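Local coordinates for De novo designed switch protein caging a hemagglutinin binder (sCageHA267_1S) (Synthetic construct, PDB 7CBC) that probably works as a switchable biosensor scaffold, a designed helical bundle that cages a hemagglutinin-binding element until the switch is opened, at residues Lys102-Leu114 with Glu177-Ile189. Sequence-based numbering, arbitrary orientation.
Sequences KLLLKAIAETQDL and ESERIIEEARRLI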
loop_
_atom_site.group_PDB
_atom_site.type_symbol
_atom_site.label_atom_id
_atom_site.label_comp_id
_atom_site.label_asym_id
_atom_site.label_seq_id
_atom_site.Cartn_x
_atom_site.Cartn_y
_atom_site.Cartn_z
ATOM N N LYS A 102 19.695 16.552 -12.100
ATOM C CA LYS A 102 19.301 15.442 -12.965
ATOM C C LYS A 102 19.542 14.099 -12.284
ATOM O O LYS A 102 18.773 13.152 -12.474
ATOM C CB LYS A 102 20.054 15.517 -14.300
ATOM C CG LYS A 102 19.676 16.716 -15.179
ATOM C CD LYS A 102 20.648 16.912 -16.363
ATOM C CE LYS A 102 20.490 15.817 -17.428
ATOM N NZ LYS A 102 21.254 16.113 -18.687
ATOM N N LEU A 103 20.610 13.999 -11.490
ATOM C CA LEU A 103 20.908 12.763 -10.779
ATOM C C LEU A 103 19.868 12.476 -9.702
ATOM O O LEU A 103 19.368 11.345 -9.579
ATOM C CB LEU A 103 22.293 12.862 -10.156
ATOM C CG LEU A 103 22.831 11.591 -9.526
ATOM C CD1 LEU A 103 23.074 10.581 -10.624
ATOM C CD2 LEU A 103 24.116 11.884 -8.779
ATOM N N LEU A 104 19.551 13.482 -8.886
ATOM C CA LEU A 104 18.522 13.299 -7.873
ATOM C C LEU A 104 17.204 12.894 -8.519
ATOM O O LEU A 104 16.566 11.925 -8.091
ATOM C CB LEU A 104 18.375 14.576 -7.049
ATOM C CG LEU A 104 19.630 14.842 -6.216
ATOM C CD1 LEU A 104 19.673 16.254 -5.635
ATOM C CD2 LEU A 104 19.696 13.795 -5.119
ATOM N N LEU A 105 16.820 13.582 -9.600
ATOM C CA LEU A 105 15.543 13.305 -10.247
ATOM C C LEU A 105 15.501 11.904 -10.842
ATOM O O LEU A 105 14.470 11.226 -10.765
ATOM C CB LEU A 105 15.253 14.342 -11.326
ATOM C CG LEU A 105 13.861 14.153 -11.934
ATOM C CD1 LEU A 105 12.763 14.522 -10.913
ATOM C CD2 LEU A 105 13.699 14.939 -13.235
ATOM N N LYS A 106 16.598 11.448 -11.452
ATOM C CA LYS A 106 16.614 10.058 -11.906
ATOM C C LYS A 106 16.438 9.103 -10.732
ATOM O O LYS A 106 15.771 8.065 -10.851
ATOM C CB LYS A 106 17.905 9.755 -12.664
ATOM C CG LYS A 106 18.141 8.267 -12.947
ATOM C CD LYS A 106 19.263 8.048 -13.981
ATOM C CE LYS A 106 20.669 8.309 -13.408
ATOM N NZ LYS A 106 21.149 7.204 -12.521
ATOM N N ALA A 107 17.018 9.443 -9.582
ATOM C CA ALA A 107 16.836 8.594 -8.413
ATOM C C ALA A 107 15.397 8.628 -7.935
ATOM O O ALA A 107 14.900 7.630 -7.412
ATOM C CB ALA A 107 17.781 9.019 -7.291
ATOM N N ILE A 108 14.707 9.752 -8.109
ATOM C CA ILE A 108 13.308 9.803 -7.705
ATOM C C ILE A 108 12.447 9.022 -8.685
ATOM O O ILE A 108 11.502 8.327 -8.286
ATOM C CB ILE A 108 12.852 11.265 -7.585
ATOM C CG1 ILE A 108 13.613 11.957 -6.473
ATOM C CG2 ILE A 108 11.362 11.367 -7.301
ATOM C CD1 ILE A 108 13.173 13.361 -6.343
ATOM N N ALA A 109 12.750 9.120 -9.980
ATOM C CA ALA A 109 11.945 8.406 -10.964
ATOM C C ALA A 109 12.111 6.902 -10.820
ATOM O O ALA A 109 11.120 6.163 -10.833
ATOM C CB ALA A 109 12.305 8.861 -12.379
ATOM N N GLU A 110 13.351 6.425 -10.679
ATOM C CA GLU A 110 13.562 4.990 -10.485
ATOM C C GLU A 110 12.880 4.493 -9.226
ATOM O O GLU A 110 12.356 3.368 -9.188
ATOM C CB GLU A 110 15.046 4.670 -10.376
ATOM C CG GLU A 110 15.837 4.642 -11.651
ATOM C CD GLU A 110 17.256 4.203 -11.365
ATOM O OE1 GLU A 110 17.457 3.013 -11.027
ATOM O OE2 GLU A 110 18.161 5.057 -11.426
ATOM N N THR A 111 12.952 5.280 -8.155
ATOM C CA THR A 111 12.358 4.837 -6.903
ATOM C C THR A 111 10.841 4.771 -7.027
ATOM O O THR A 111 10.213 3.796 -6.588
ATOM C CB THR A 111 12.789 5.769 -5.766
ATOM O OG1 THR A 111 14.175 5.553 -5.470
ATOM C CG2 THR A 111 12.008 5.471 -4.534
ATOM N N GLN A 112 10.238 5.772 -7.670
ATOM C CA GLN A 112 8.792 5.744 -7.815
ATOM C C GLN A 112 8.338 4.588 -8.690
ATOM O O GLN A 112 7.276 4.015 -8.451
ATOM C CB GLN A 112 8.294 7.075 -8.363
ATOM C CG GLN A 112 6.797 7.167 -8.532
ATOM C CD GLN A 112 6.020 6.955 -7.244
ATOM O OE1 GLN A 112 6.590 6.780 -6.161
ATOM N NE2 GLN A 112 4.698 6.963 -7.361
ATOM N N ASP A 113 9.127 4.208 -9.690
ATOM C CA ASP A 113 8.729 3.056 -10.483
ATOM C C ASP A 113 8.767 1.783 -9.648
ATOM O O ASP A 113 7.911 0.904 -9.817
ATOM C CB ASP A 113 9.614 2.936 -11.718
ATOM C CG ASP A 113 9.157 1.834 -12.652
ATOM O OD1 ASP A 113 9.772 0.750 -12.625
ATOM O OD2 ASP A 113 8.181 2.048 -13.405
ATOM N N LEU A 114 9.730 1.672 -8.725
ATOM C CA LEU A 114 9.731 0.537 -7.799
ATOM C C LEU A 114 8.451 0.501 -6.979
ATOM O O LEU A 114 7.830 -0.561 -6.812
ATOM C CB LEU A 114 10.930 0.611 -6.857
ATOM C CG LEU A 114 12.344 0.407 -7.380
ATOM C CD1 LEU A 114 13.295 0.479 -6.195
ATOM C CD2 LEU A 114 12.460 -0.929 -8.103
ATOM N N GLU A 177 16.228 -2.621 -3.391
ATOM C CA GLU A 177 16.501 -1.853 -4.606
ATOM C C GLU A 177 16.378 -0.340 -4.370
ATOM O O GLU A 177 17.018 0.458 -5.073
ATOM C CB GLU A 177 15.561 -2.337 -5.722
ATOM C CG GLU A 177 15.864 -1.794 -7.127
ATOM C CD GLU A 177 17.314 -1.986 -7.559
ATOM O OE1 GLU A 177 17.907 -3.038 -7.226
ATOM O OE2 GLU A 177 17.861 -1.078 -8.238
ATOM N N SER A 178 15.579 0.075 -3.383
ATOM C CA SER A 178 15.512 1.487 -3.029
ATOM C C SER A 178 16.813 1.951 -2.387
ATOM O O SER A 178 17.326 3.034 -2.703
ATOM C CB SER A 178 14.336 1.733 -2.088
ATOM O OG SER A 178 13.112 1.675 -2.787
ATOM N N GLU A 179 17.355 1.145 -1.471
ATOM C CA GLU A 179 18.617 1.486 -0.834
ATOM C C GLU A 179 19.765 1.454 -1.830
ATOM O O GLU A 179 20.677 2.284 -1.754
ATOM C CB GLU A 179 18.878 0.541 0.331
ATOM C CG GLU A 179 18.174 1.005 1.584
ATOM C CD GLU A 179 17.720 -0.123 2.470
ATOM O OE1 GLU A 179 17.952 -1.308 2.122
ATOM O OE2 GLU A 179 17.123 0.191 3.524
ATOM N N ARG A 180 19.730 0.518 -2.779
ATOM C CA ARG A 180 20.792 0.454 -3.776
ATOM C C ARG A 180 20.775 1.686 -4.672
ATOM O O ARG A 180 21.835 2.210 -5.031
ATOM C CB ARG A 180 20.674 -0.836 -4.593
ATOM C CG ARG A 180 21.738 -0.964 -5.672
ATOM C CD ARG A 180 21.279 -1.830 -6.828
ATOM N NE ARG A 180 20.322 -1.105 -7.660
ATOM C CZ ARG A 180 20.637 -0.073 -8.444
ATOM N NH1 ARG A 180 21.890 0.358 -8.515
ATOM N NH2 ARG A 180 19.691 0.530 -9.156
ATOM N N ILE A 181 19.583 2.178 -5.019
ATOM C CA ILE A 181 19.470 3.426 -5.773
ATOM C C ILE A 181 20.097 4.574 -4.991
ATOM O O ILE A 181 20.873 5.373 -5.529
ATOM C CB ILE A 181 17.992 3.714 -6.098
ATOM C CG1 ILE A 181 17.499 2.819 -7.242
ATOM C CG2 ILE A 181 17.764 5.201 -6.392
ATOM C CD1 ILE A 181 16.002 2.545 -7.209
ATOM N N ILE A 182 19.773 4.658 -3.703
ATOM C CA ILE A 182 20.306 5.713 -2.858
ATOM C C ILE A 182 21.817 5.574 -2.719
ATOM O O ILE A 182 22.563 6.530 -2.953
ATOM C CB ILE A 182 19.600 5.697 -1.491
ATOM C CG1 ILE A 182 18.097 5.895 -1.691
ATOM C CG2 ILE A 182 20.167 6.802 -0.591
ATOM C CD1 ILE A 182 17.284 5.867 -0.418
ATOM N N GLU A 183 22.294 4.387 -2.344
ATOM C CA GLU A 183 23.724 4.216 -2.102
ATOM C C GLU A 183 24.543 4.499 -3.358
ATOM O O GLU A 183 25.629 5.084 -3.278
ATOM C CB GLU A 183 24.010 2.816 -1.565
ATOM C CG GLU A 183 25.503 2.490 -1.427
ATOM C CD GLU A 183 26.197 3.227 -0.274
ATOM O OE1 GLU A 183 25.492 3.771 0.602
ATOM O OE2 GLU A 183 27.451 3.262 -0.244
ATOM N N GLU A 184 24.033 4.114 -4.528
ATOM C CA GLU A 184 24.697 4.478 -5.777
ATOM C C GLU A 184 24.787 5.991 -5.941
ATOM O O GLU A 184 25.839 6.530 -6.308
ATOM C CB GLU A 184 23.950 3.889 -6.964
ATOM C CG GLU A 184 24.612 4.146 -8.312
ATOM C CD GLU A 184 25.267 2.905 -8.866
ATOM O OE1 GLU A 184 26.503 2.781 -8.712
ATOM O OE2 GLU A 184 24.549 2.036 -9.432
ATOM N N ALA A 185 23.670 6.687 -5.728
ATOM C CA ALA A 185 23.668 8.132 -5.887
ATOM C C ALA A 185 24.527 8.799 -4.819
ATOM O O ALA A 185 25.287 9.723 -5.122
ATOM C CB ALA A 185 22.236 8.659 -5.863
ATOM N N ARG A 186 24.449 8.328 -3.573
ATOM C CA ARG A 186 25.312 8.868 -2.530
ATOM C C ARG A 186 26.777 8.747 -2.923
ATOM O O ARG A 186 27.502 9.743 -2.949
ATOM C CB ARG A 186 25.064 8.155 -1.204
ATOM C CG ARG A 186 25.637 8.894 -0.013
ATOM C CD ARG A 186 25.687 8.025 1.215
ATOM N NE ARG A 186 26.445 6.808 0.947
ATOM C CZ ARG A 186 27.769 6.723 0.979
ATOM N NH1 ARG A 186 28.507 7.795 1.269
ATOM N NH2 ARG A 186 28.361 5.568 0.711
ATOM N N ARG A 187 27.224 7.533 -3.261
ATOM C CA ARG A 187 28.627 7.339 -3.614
ATOM C C ARG A 187 29.045 8.274 -4.733
ATOM O O ARG A 187 30.147 8.835 -4.704
ATOM C CB ARG A 187 28.887 5.890 -4.015
ATOM C CG ARG A 187 29.087 4.985 -2.828
ATOM C CD ARG A 187 29.028 3.523 -3.227
ATOM N NE ARG A 187 29.468 2.657 -2.140
ATOM C CZ ARG A 187 29.320 1.338 -2.133
ATOM N NH1 ARG A 187 28.736 0.735 -3.163
ATOM N NH2 ARG A 187 29.747 0.627 -1.094
ATOM N N LEU A 188 28.170 8.472 -5.718
ATOM C CA LEU A 188 28.503 9.399 -6.787
ATOM C C LEU A 188 28.624 10.828 -6.265
ATOM O O LEU A 188 29.522 11.571 -6.674
ATOM C CB LEU A 188 27.474 9.316 -7.911
ATOM C CG LEU A 188 27.430 8.053 -8.775
ATOM C CD1 LEU A 188 26.366 8.220 -9.845
ATOM C CD2 LEU A 188 28.778 7.744 -9.413
ATOM N N ILE A 189 27.754 11.227 -5.338
ATOM C CA ILE A 189 27.825 12.590 -4.823
ATOM C C ILE A 189 29.081 12.788 -3.979
ATOM O O ILE A 189 29.779 13.798 -4.126
ATOM C CB ILE A 189 26.548 12.927 -4.030
ATOM C CG1 ILE A 189 25.315 12.818 -4.924
ATOM C CG2 ILE A 189 26.616 14.331 -3.511
ATOM C CD1 ILE A 189 23.983 12.999 -4.186
HETATM O O HOH W 1 20.398 3.064 -10.138
HETATM O O HOH W 2 15.418 4.814 -3.244
#
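Ile-181 is a knob in a hole made by Ala-107, Glu-110, Thr-111 and Leu-114. Its CB points toward helix 99-142, and the side chain forks there. With CG2 anti to the backbone N, that branch reaches Ala-107 CB at 3.9 Å and lies 3.7 Å from Thr-111 OG1. On the other branch CG1, anti to the carbonyl carbon (chi1 -76°), lies 3.8 Å from Glu-110 OE1, and CD1 meets Leu-114 CD1 tip to tip at 3.6 Å; Ile-181 CD1 also touches Glu-110 CB. This is knobs-into-holes packing between neighbouring antiparallel helices of a designed six-helix bundle; the local axes run at 174°, 9.9 Å apart. Helix 195-239 closes over Thr-111 through His-207 and Gln-211. The Thr-111 hydroxyl donates to Ala-107 O, one turn back, and receives a bond from a water that also donates to Ser-178 O, linking the two helices. Glu-110 OE1 lies at the edge of the Arg-180 guanidinium, 3.8 Å from NH2, a long salt bridge, and a second water joins the two atoms. Arg-180 grips Glu-177 side-on, NE and NH2 both donating to OE2; Glu-177 CG packs across both methyls of Leu-114. An alanine in place of Glu-177 would probably take the CG cover from those methyls, leaving CB against them, mainly CD1, and the guanidinium freer to turn. Toward the other end, Leu-103 spreads its methyls over two partners: CD1 meets Leu-188 CD1 and CD2 lies 4.1 Å from Ile-189 CG1.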